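Long-range contact in A207R protein, arginine decarboxylase (Paramecium bursaria Chlorella virus 1, PDB 2NV9), which catalyses the decarboxylation of arginine with the help of a pyridoxal 5'-phosphate cofactor, as a viral enzyme built like eukaryotic ornithine decarboxylases: residues K129-I134 and E169-S174. The protein carries 1 engineered substitution. Sequence-based numbering, arbitrary orientation.
Sequences KMILRI and EVIGIS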
loop_
_atom_site.group_PDB
_atom_site.type_symbol
_atom_site.label_atom_id
_atom_site.label_comp_id
_atom_site.label_asym_id
_atom_site.label_seq_id
_atom_site.Cartn_x
_atom_site.Cartn_y
_atom_site.Cartn_z
ATOM N N LYS B 129 31.938 2.938 -8.561
ATOM C CA LYS B 129 32.548 3.550 -7.400
ATOM C C LYS B 129 31.595 3.389 -6.194
ATOM O O LYS B 129 30.420 3.698 -6.296
ATOM C CB LYS B 129 32.836 5.042 -7.638
ATOM C CG LYS B 129 33.583 5.383 -8.980
ATOM C CD LYS B 129 34.873 4.666 -9.067
ATOM C CE LYS B 129 35.650 4.997 -10.391
ATOM N NZ LYS B 129 35.015 4.297 -11.529
ATOM N N MET B 130 32.122 2.968 -5.059
ATOM C CA MET B 130 31.250 2.572 -3.935
ATOM C C MET B 130 31.228 3.543 -2.743
ATOM O O MET B 130 32.261 4.078 -2.311
ATOM C CB MET B 130 31.552 1.130 -3.508
ATOM C CG MET B 130 31.479 0.064 -4.645
ATOM S SD MET B 130 29.884 0.051 -5.553
ATOM C CE MET B 130 28.788 -0.320 -4.124
ATOM N N ILE B 131 30.039 3.717 -2.168
ATOM C CA ILE B 131 29.895 4.522 -0.978
ATOM C C ILE B 131 29.398 3.613 0.123
ATOM O O ILE B 131 28.355 3.012 0.022
ATOM C CB ILE B 131 28.936 5.749 -1.170
ATOM C CG1 ILE B 131 29.494 6.693 -2.248
ATOM C CG2 ILE B 131 28.648 6.432 0.204
ATOM C CD1 ILE B 131 28.586 7.792 -2.648
ATOM N N LEU B 132 30.193 3.510 1.185
ATOM C CA LEU B 132 29.839 2.658 2.281
ATOM C C LEU B 132 28.770 3.333 3.140
ATOM O O LEU B 132 28.945 4.454 3.640
ATOM C CB LEU B 132 31.112 2.325 3.071
ATOM C CG LEU B 132 31.169 1.262 4.178
ATOM C CD1 LEU B 132 31.691 1.851 5.470
ATOM C CD2 LEU B 132 29.966 0.342 4.350
ATOM N N ARG B 133 27.659 2.634 3.323
ATOM C CA ARG B 133 26.573 3.166 4.137
ATOM C C ARG B 133 26.677 2.647 5.578
ATOM O O ARG B 133 26.648 1.426 5.831
ATOM C CB ARG B 133 25.186 2.866 3.547
ATOM C CG ARG B 133 24.057 3.570 4.344
ATOM C CD ARG B 133 22.682 3.286 3.774
ATOM N NE ARG B 133 21.583 3.554 4.727
ATOM C CZ ARG B 133 20.292 3.435 4.415
ATOM N NH1 ARG B 133 19.951 3.048 3.178
ATOM N NH2 ARG B 133 19.340 3.709 5.311
ATOM N N ILE B 134 26.790 3.581 6.513
ATOM C CA ILE B 134 26.870 3.263 7.942
ATOM C C ILE B 134 25.566 3.531 8.697
ATOM O O ILE B 134 24.830 4.437 8.364
ATOM C CB ILE B 134 28.073 3.964 8.637
ATOM C CG1 ILE B 134 27.885 5.485 8.748
ATOM C CG2 ILE B 134 29.388 3.520 8.023
ATOM C CD1 ILE B 134 28.760 6.200 9.842
ATOM N N GLU B 169 36.871 0.450 -5.702
ATOM C CA GLU B 169 37.096 1.810 -5.198
ATOM C C GLU B 169 35.997 2.207 -4.221
ATOM O O GLU B 169 34.816 2.208 -4.574
ATOM C CB GLU B 169 37.081 2.825 -6.331
ATOM C CG GLU B 169 38.458 3.250 -6.860
ATOM C CD GLU B 169 38.329 4.323 -7.904
ATOM O OE1 GLU B 169 38.221 5.525 -7.557
ATOM O OE2 GLU B 169 38.255 3.953 -9.095
ATOM N N VAL B 170 36.394 2.536 -2.995
ATOM C CA VAL B 170 35.452 3.118 -2.054
ATOM C C VAL B 170 35.740 4.617 -2.031
ATOM O O VAL B 170 36.835 5.051 -1.637
ATOM C CB VAL B 170 35.543 2.475 -0.642
ATOM C CG1 VAL B 170 34.643 3.229 0.358
ATOM C CG2 VAL B 170 35.130 0.994 -0.702
ATOM N N ILE B 171 34.758 5.409 -2.436
ATOM C CA ILE B 171 34.986 6.854 -2.615
ATOM C C ILE B 171 34.232 7.697 -1.601
ATOM O O ILE B 171 34.304 8.922 -1.631
ATOM C CB ILE B 171 34.652 7.334 -4.078
ATOM C CG1 ILE B 171 33.157 7.117 -4.377
ATOM C CG2 ILE B 171 35.547 6.610 -5.086
ATOM C CD1 ILE B 171 32.621 8.020 -5.524
ATOM N N GLY B 172 33.534 7.047 -0.657
ATOM C CA GLY B 172 32.970 7.811 0.411
ATOM C C GLY B 172 32.076 7.057 1.368
ATOM O O GLY B 172 31.978 5.834 1.342
ATOM N N ILE B 173 31.415 7.842 2.205
ATOM C CA ILE B 173 30.589 7.329 3.282
ATOM C C ILE B 173 29.233 8.041 3.272
ATOM O O ILE B 173 29.161 9.243 3.049
ATOM C CB ILE B 173 31.290 7.488 4.689
ATOM C CG1 ILE B 173 32.481 6.528 4.809
ATOM C CG2 ILE B 173 30.311 7.132 5.798
ATOM C CD1 ILE B 173 33.673 7.139 4.392
ATOM N N SER B 174 28.178 7.268 3.538
ATOM C CA SER B 174 26.828 7.795 3.671
ATOM C C SER B 174 26.114 7.239 4.925
ATOM O O SER B 174 26.556 6.274 5.528
ATOM C CB SER B 174 25.989 7.479 2.403
ATOM O OG SER B 174 25.581 6.122 2.409
#
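Ile171 N donates to Met130 O at 2.8 Å between neighbouring parallel strands of the TIM barrel, 129-133 and 170-174, linked by helix 156-165 as a beta-alpha-beta unit. Five backbone hydrogen bonds make the ladder, the first from Met130 N to Glu169 O and the last, nearly straight (169°), from Ile134 N to Ser174 O. The ladder slips by one residue at a beta bulge: Met130 pairs with Val170 but Ile131 with Gly172, whose buried N finds no partner. Beyond it the side chains are buried and Ile131 packs closely: CG2, anti to its own N, lies 3.5 Å from Ser174 N and 3.6 Å from Ser174 CB. Ile173, on the face shared with Leu132, offers CG2 to Ile134 CG1 at 4.2 Å, and helix 184-204 packs on both. Arg133 extends its chain to touch the bound PLP, with the His176 side chain about 4 Å away, while its CG brushes Ser174 OG. The opposite end is looser and faces solvent. There Lys129 and Glu169 run side by side, but Lys129 NZ is hydrogen-bonded to Asn127 O and stays 4.1 Å from Glu169 OE2, too far for a salt bridge; the carboxylate instead meets the lysine's aliphatic chain, with OE2 3.1 Å from Lys129 CE.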